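Local coordinates for beta-ketoacyl-[acyl-carrier-protein] synthase FabY (Pseudomonas aeruginosa, PDB 4CW4), which condenses acetyl-CoA with malonyl-ACP to give acetoacetyl-ACP, the primer that starts bacterial fatty acid synthesis, at residues A[289-294]-A[392-397]; A[412-417]-A[544-549]. All coordinates share one frame; numbering follows the deposited sequence.

Contact 1. Residues A[289-294]-A[392-397]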
loop_
_atom_site.group_PDB
_atom_site.type_symbol
_atom_site.label_atom_id
_atom_site.label_comp_id
_atom_site.label_asym_id
_atom_site.label_seq_id
_atom_site.Cartn_x
_atom_site.Cartn_y
_atom_site.Cartn_z
ATOM N N PHE A 289 6.488 -0.937 8.555
ATOM C CA PHE A 289 7.214 0.271 8.912
ATOM C C PHE A 289 8.663 0.216 8.450
ATOM O O PHE A 289 9.194 1.216 8.002
ATOM C CB PHE A 289 7.125 0.584 10.408
ATOM C CG PHE A 289 8.125 1.609 10.847
ATOM C CD1 PHE A 289 7.902 2.953 10.624
ATOM C CD2 PHE A 289 9.305 1.223 11.443
ATOM C CE1 PHE A 289 8.812 3.885 11.011
ATOM C CE2 PHE A 289 10.232 2.167 11.830
ATOM C CZ PHE A 289 9.988 3.499 11.610
ATOM N N LEU A 290 9.295 -0.948 8.551
ATOM C CA LEU A 290 10.665 -1.082 8.098
ATOM C C LEU A 290 10.769 -0.907 6.582
ATOM O O LEU A 290 11.780 -0.427 6.100
ATOM C CB LEU A 290 11.276 -2.415 8.560
ATOM C CG LEU A 290 11.551 -2.553 10.068
ATOM C CD1 LEU A 290 12.214 -3.893 10.373
ATOM C CD2 LEU A 290 12.430 -1.420 10.551
ATOM N N TYR A 291 9.741 -1.298 5.829
ATOM C CA TYR A 291 9.737 -1.025 4.402
ATOM C C TYR A 291 9.710 0.483 4.104
ATOM O O TYR A 291 10.450 0.977 3.243
ATOM C CB TYR A 291 8.549 -1.720 3.727
ATOM C CG TYR A 291 8.628 -3.232 3.570
ATOM C CD1 TYR A 291 9.104 -4.055 4.564
ATOM C CD2 TYR A 291 8.182 -3.834 2.415
ATOM C CE1 TYR A 291 9.157 -5.433 4.403
ATOM C CE2 TYR A 291 8.221 -5.204 2.250
ATOM C CZ TYR A 291 8.716 -5.997 3.249
ATOM O OH TYR A 291 8.772 -7.367 3.108
ATOM N N ASN A 292 8.891 1.225 4.842
ATOM C CA ASN A 292 8.891 2.677 4.725
ATOM C C ASN A 292 10.256 3.236 5.161
ATOM O O ASN A 292 10.779 4.182 4.572
ATOM C CB ASN A 292 7.777 3.292 5.590
ATOM C CG ASN A 292 6.413 3.245 4.932
ATOM O OD1 ASN A 292 6.287 3.263 3.705
ATOM N ND2 ASN A 292 5.382 3.223 5.760
ATOM N N LEU A 293 10.838 2.653 6.198
ATOM C CA LEU A 293 12.110 3.147 6.730
ATOM C C LEU A 293 13.242 2.894 5.720
ATOM O O LEU A 293 14.129 3.724 5.578
ATOM C CB LEU A 293 12.426 2.520 8.090
ATOM C CG LEU A 293 13.642 3.054 8.852
ATOM C CD1 LEU A 293 13.461 4.515 9.165
ATOM C CD2 LEU A 293 13.864 2.271 10.142
ATOM N N GLN A 294 13.182 1.783 4.988
ATOM C CA GLN A 294 14.185 1.521 3.971
ATOM C C GLN A 294 14.168 2.634 2.917
ATOM O O GLN A 294 15.225 3.145 2.486
ATOM C CB GLN A 294 13.974 0.165 3.307
ATOM C CG GLN A 294 15.148 -0.219 2.395
ATOM C CD GLN A 294 14.892 -1.485 1.613
ATOM O OE1 GLN A 294 14.030 -1.506 0.729
ATOM N NE2 GLN A 294 15.616 -2.560 1.944
ATOM N N VAL A 392 18.153 -1.029 6.358
ATOM C CA VAL A 392 17.083 -1.994 6.488
ATOM C C VAL A 392 17.234 -2.982 5.356
ATOM O O VAL A 392 17.382 -2.595 4.191
ATOM C CB VAL A 392 15.688 -1.330 6.385
ATOM C CG1 VAL A 392 14.566 -2.386 6.281
ATOM C CG2 VAL A 392 15.444 -0.402 7.584
ATOM N N PHE A 393 17.194 -4.255 5.702
ATOM C CA PHE A 393 17.240 -5.325 4.716
ATOM C C PHE A 393 15.922 -6.066 4.673
ATOM O O PHE A 393 15.325 -6.383 5.705
ATOM C CB PHE A 393 18.400 -6.258 5.020
ATOM C CG PHE A 393 19.735 -5.573 4.919
ATOM C CD1 PHE A 393 20.243 -5.180 3.691
ATOM C CD2 PHE A 393 20.454 -5.274 6.055
ATOM C CE1 PHE A 393 21.452 -4.508 3.616
ATOM C CE2 PHE A 393 21.662 -4.610 5.981
ATOM C CZ PHE A 393 22.167 -4.240 4.759
ATOM N N ILE A 394 15.476 -6.321 3.449
ATOM C CA ILE A 394 14.199 -6.933 3.170
ATOM C C ILE A 394 14.422 -8.112 2.230
ATOM O O ILE A 394 15.067 -7.970 1.193
ATOM C CB ILE A 394 13.264 -5.917 2.478
ATOM C CG1 ILE A 394 12.889 -4.792 3.458
ATOM C CG2 ILE A 394 12.020 -6.604 1.928
ATOM C CD1 ILE A 394 12.182 -3.583 2.815
ATOM N N ASN A 395 13.887 -9.266 2.587
ATOM C CA ASN A 395 14.019 -10.480 1.785
ATOM C C ASN A 395 12.748 -11.307 1.892
ATOM O O ASN A 395 12.236 -11.535 2.994
ATOM C CB ASN A 395 15.198 -11.333 2.264
ATOM C CG ASN A 395 16.530 -10.660 2.018
ATOM O OD1 ASN A 395 17.040 -9.924 2.884
ATOM N ND2 ASN A 395 17.097 -10.884 0.830
ATOM N N ALA A 396 12.262 -11.779 0.747
ATOM C CA ALA A 396 11.092 -12.646 0.686
ATOM C C ALA A 396 11.514 -14.096 0.972
ATOM O O ALA A 396 12.668 -14.363 1.319
ATOM C CB ALA A 396 10.396 -12.512 -0.671
ATOM N N ASP A 397 10.579 -15.026 0.839
ATOM C CA ASP A 397 10.757 -16.382 1.344
ATOM C C ASP A 397 11.045 -17.415 0.254
ATOM O O ASP A 397 11.228 -18.579 0.558
ATOM C CB ASP A 397 9.479 -16.826 2.064
ATOM C CG ASP A 397 9.322 -16.222 3.441
ATOM O OD1 ASP A 397 10.308 -15.718 4.037
ATOM O OD2 ASP A 397 8.173 -16.275 3.947
HETATM O O HOH W 1 16.606 -5.238 1.011
#

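Contact 2. Residues A[412-417]-A[544-549]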
loop_
_atom_site.group_PDB
_atom_site.type_symbol
_atom_site.label_atom_id
_atom_site.label_comp_id
_atom_site.label_asym_id
_atom_site.label_seq_id
_atom_site.Cartn_x
_atom_site.Cartn_y
_atom_site.Cartn_z
ATOM N N LEU A 412 17.993 -14.209 6.024
ATOM C CA LEU A 412 18.768 -13.295 5.203
ATOM C C LEU A 412 18.746 -11.872 5.767
ATOM O O LEU A 412 19.788 -11.219 5.825
ATOM C CB LEU A 412 18.253 -13.300 3.770
ATOM C CG LEU A 412 18.675 -14.490 2.897
ATOM C CD1 LEU A 412 18.284 -15.832 3.474
ATOM C CD2 LEU A 412 18.094 -14.333 1.508
ATOM N N THR A 413 17.574 -11.393 6.190
ATOM C CA THR A 413 17.497 -10.025 6.694
ATOM C C THR A 413 18.298 -9.865 7.987
ATOM O O THR A 413 19.015 -8.885 8.152
ATOM C CB THR A 413 16.044 -9.512 6.884
ATOM O OG1 THR A 413 15.386 -10.177 7.970
ATOM C CG2 THR A 413 15.212 -9.723 5.624
ATOM N N VAL A 414 18.177 -10.814 8.905
ATOM C CA VAL A 414 18.901 -10.710 10.169
ATOM C C VAL A 414 20.414 -10.820 9.948
ATOM O O VAL A 414 21.182 -10.031 10.482
ATOM C CB VAL A 414 18.412 -11.748 11.205
ATOM C CG1 VAL A 414 19.222 -11.644 12.493
ATOM C CG2 VAL A 414 16.904 -11.540 11.491
ATOM N N ALA A 415 20.833 -11.790 9.143
ATOM C CA ALA A 415 22.253 -11.971 8.861
ATOM C C ALA A 415 22.833 -10.716 8.230
ATOM O O ALA A 415 23.895 -10.238 8.653
ATOM C CB ALA A 415 22.481 -13.173 7.961
ATOM N N LYS A 416 22.168 -10.186 7.206
ATOM C CA LYS A 416 22.699 -8.994 6.531
ATOM C C LYS A 416 22.723 -7.796 7.481
ATOM O O LYS A 416 23.638 -6.965 7.436
ATOM C CB LYS A 416 21.886 -8.642 5.284
ATOM C CG LYS A 416 22.024 -9.630 4.158
ATOM C CD LYS A 416 21.208 -9.215 2.954
ATOM C CE LYS A 416 21.809 -8.008 2.267
ATOM N NZ LYS A 416 21.041 -7.551 1.084
ATOM N N ALA A 417 21.718 -7.700 8.349
ATOM C CA ALA A 417 21.668 -6.577 9.297
ATOM C C ALA A 417 22.864 -6.620 10.253
ATOM O O ALA A 417 23.540 -5.608 10.480
ATOM C CB ALA A 417 20.345 -6.580 10.074
ATOM N N ASN A 544 9.713 -10.008 5.158
ATOM C CA ASN A 544 10.656 -10.018 6.277
ATOM C C ASN A 544 11.518 -8.781 6.195
ATOM O O ASN A 544 11.911 -8.369 5.106
ATOM C CB ASN A 544 11.589 -11.237 6.226
ATOM C CG ASN A 544 10.840 -12.551 6.103
ATOM O OD1 ASN A 544 10.388 -13.127 7.097
ATOM N ND2 ASN A 544 10.705 -13.036 4.877
ATOM N N ALA A 545 11.855 -8.207 7.345
ATOM C CA ALA A 545 12.758 -7.064 7.368
ATOM C C ALA A 545 13.503 -7.000 8.670
ATOM O O ALA A 545 12.972 -7.397 9.707
ATOM C CB ALA A 545 12.003 -5.750 7.128
ATOM N N SER A 546 14.738 -6.493 8.598
ATOM C CA SER A 546 15.508 -6.196 9.795
ATOM C C SER A 546 16.186 -4.847 9.637
ATOM O O SER A 546 16.744 -4.543 8.577
ATOM C CB SER A 546 16.564 -7.271 10.065
ATOM O OG SER A 546 15.983 -8.553 10.127
ATOM N N GLY A 547 16.097 -4.023 10.676
ATOM C CA GLY A 547 16.706 -2.706 10.674
ATOM C C GLY A 547 17.826 -2.555 11.684
ATOM O O GLY A 547 17.811 -3.207 12.738
ATOM N N VAL A 548 18.764 -1.661 11.382
ATOM C CA VAL A 548 19.897 -1.371 12.258
ATOM C C VAL A 548 19.778 0.051 12.793
ATOM O O VAL A 548 19.716 1.017 12.026
ATOM C CB VAL A 548 21.235 -1.525 11.497
ATOM C CG1 VAL A 548 22.410 -1.270 12.433
ATOM C CG2 VAL A 548 21.341 -2.907 10.889
ATOM N N VAL A 549 19.760 0.172 14.116
ATOM C CA VAL A 549 19.666 1.464 14.782
ATOM C C VAL A 549 20.875 1.632 15.694
ATOM O O VAL A 549 21.191 0.744 16.482
ATOM C CB VAL A 549 18.375 1.572 15.644
ATOM C CG1 VAL A 549 18.153 3.014 16.096
ATOM C CG2 VAL A 549 17.165 1.026 14.907
#

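Contact 1. Residues A[289-294]-A[392-397]
Gln294, on the helix that follows Cys286, the probable nucleophile, in this thiolase-fold ketosynthase, reaches over strand segment 392-394 and ties helix to strand through its amide. Its CB rests on CB of Val392 at 3.8 Å, and CG lies close to the carbonyl oxygen of the same residue. With CG anti to the backbone N (chi1 -171°) and the next torsion also extended, the amide is carried on as far as Ile394, where CD and OE1 lie against the methyl CD1. NE2 then donates to Val392 O at 2.9 Å, nearly straight (169°); the acceptor lies in the amide plane, whereas the donor stands above the carbonyl plane. OE1 has its own partner, Lys295 of the second subunit. Glutamine suits this place: its CB and CG are apolar and its flat amide can both give and accept. Beside it, Ile394 lays CD1 over one face of the Tyr291 ring, 3.7 Å from the centroid, while its CG2 meets CZ and OH. Branched Val392 puts CG1 against Leu290, 3.4 Å from Leu290 O, and turns CG2 to Leu293 CD2. A water accepts from both Gln294 NE2, at 3.0 Å, and Ile394 N, at 2.9 Å.

Contact 2. Residues A[412-417]-A[544-549]
Helix segment 412-417 runs almost along strand 544-549, their N-to-C directions 16° apart and their axes 6.9 Å from each other at closest approach, with Thr413 and Ser546 nearest in the backbone. These two carry the polar part of the contact: Thr413 OG1 donates to Ser546 OG at 2.8 Å. The threonine hydroxyl sits between its backbone N and carbonyl carbon (chi1 70°), which turns it to the serine and sends the methyl CG2 toward the Asn544 backbone, 3.6 Å from Asn544 O. Small hydroxyl residues suit so close an approach, since they fit between the backbones and can bond to each other; each has a further partner, Thr413 OG1 in Asn410 ND2 and Ser546 OG in Asn536 OD1. CB of Ser546 meanwhile packs 3.5 Å from Thr413 O, and Val414 brings CG2 to within 3.4 Å of Ser546 OG, setting a methyl against that oxygen.

One helical turn on, Ala417 offers just a methyl, whose CB meets Ser546 CB at 3.8 Å and Val548 CG2 at 3.9 Å. The same valine methyl also touches Ala417 O, and the small alanine lets helix and strand come this close. A helix laid nearly parallel to a strand in this way is characteristic of the layered alpha/beta architecture of the thiolase fold, here in the ketosynthase C-terminal half.

The strand halves of contacts 1 and 2 belong to the neighbouring antiparallel strands 387-394 and 543-550, and the centres of the contacts are about 8 Å apart; strand 387-394 leads on to helix 409-425. Asn544 joins them: its ND2 probably donates to Asp397 OD1 at 2.8 Å and to Asn395 O at 2.9 Å, tying the end of segment 392-397 to strand 544-549. Thr413 CG2 packs 3.3 Å from Phe393 O. The active site is near both: the Leu290 and Asn544 side chains each lie about 8 Å from that of His439, a predicted catalytic residue, and the Tyr291 side chain is about 9 Å from that of Cys286. Both contacts also border the second subunit, where Lys416 meets Asp220 of that chain.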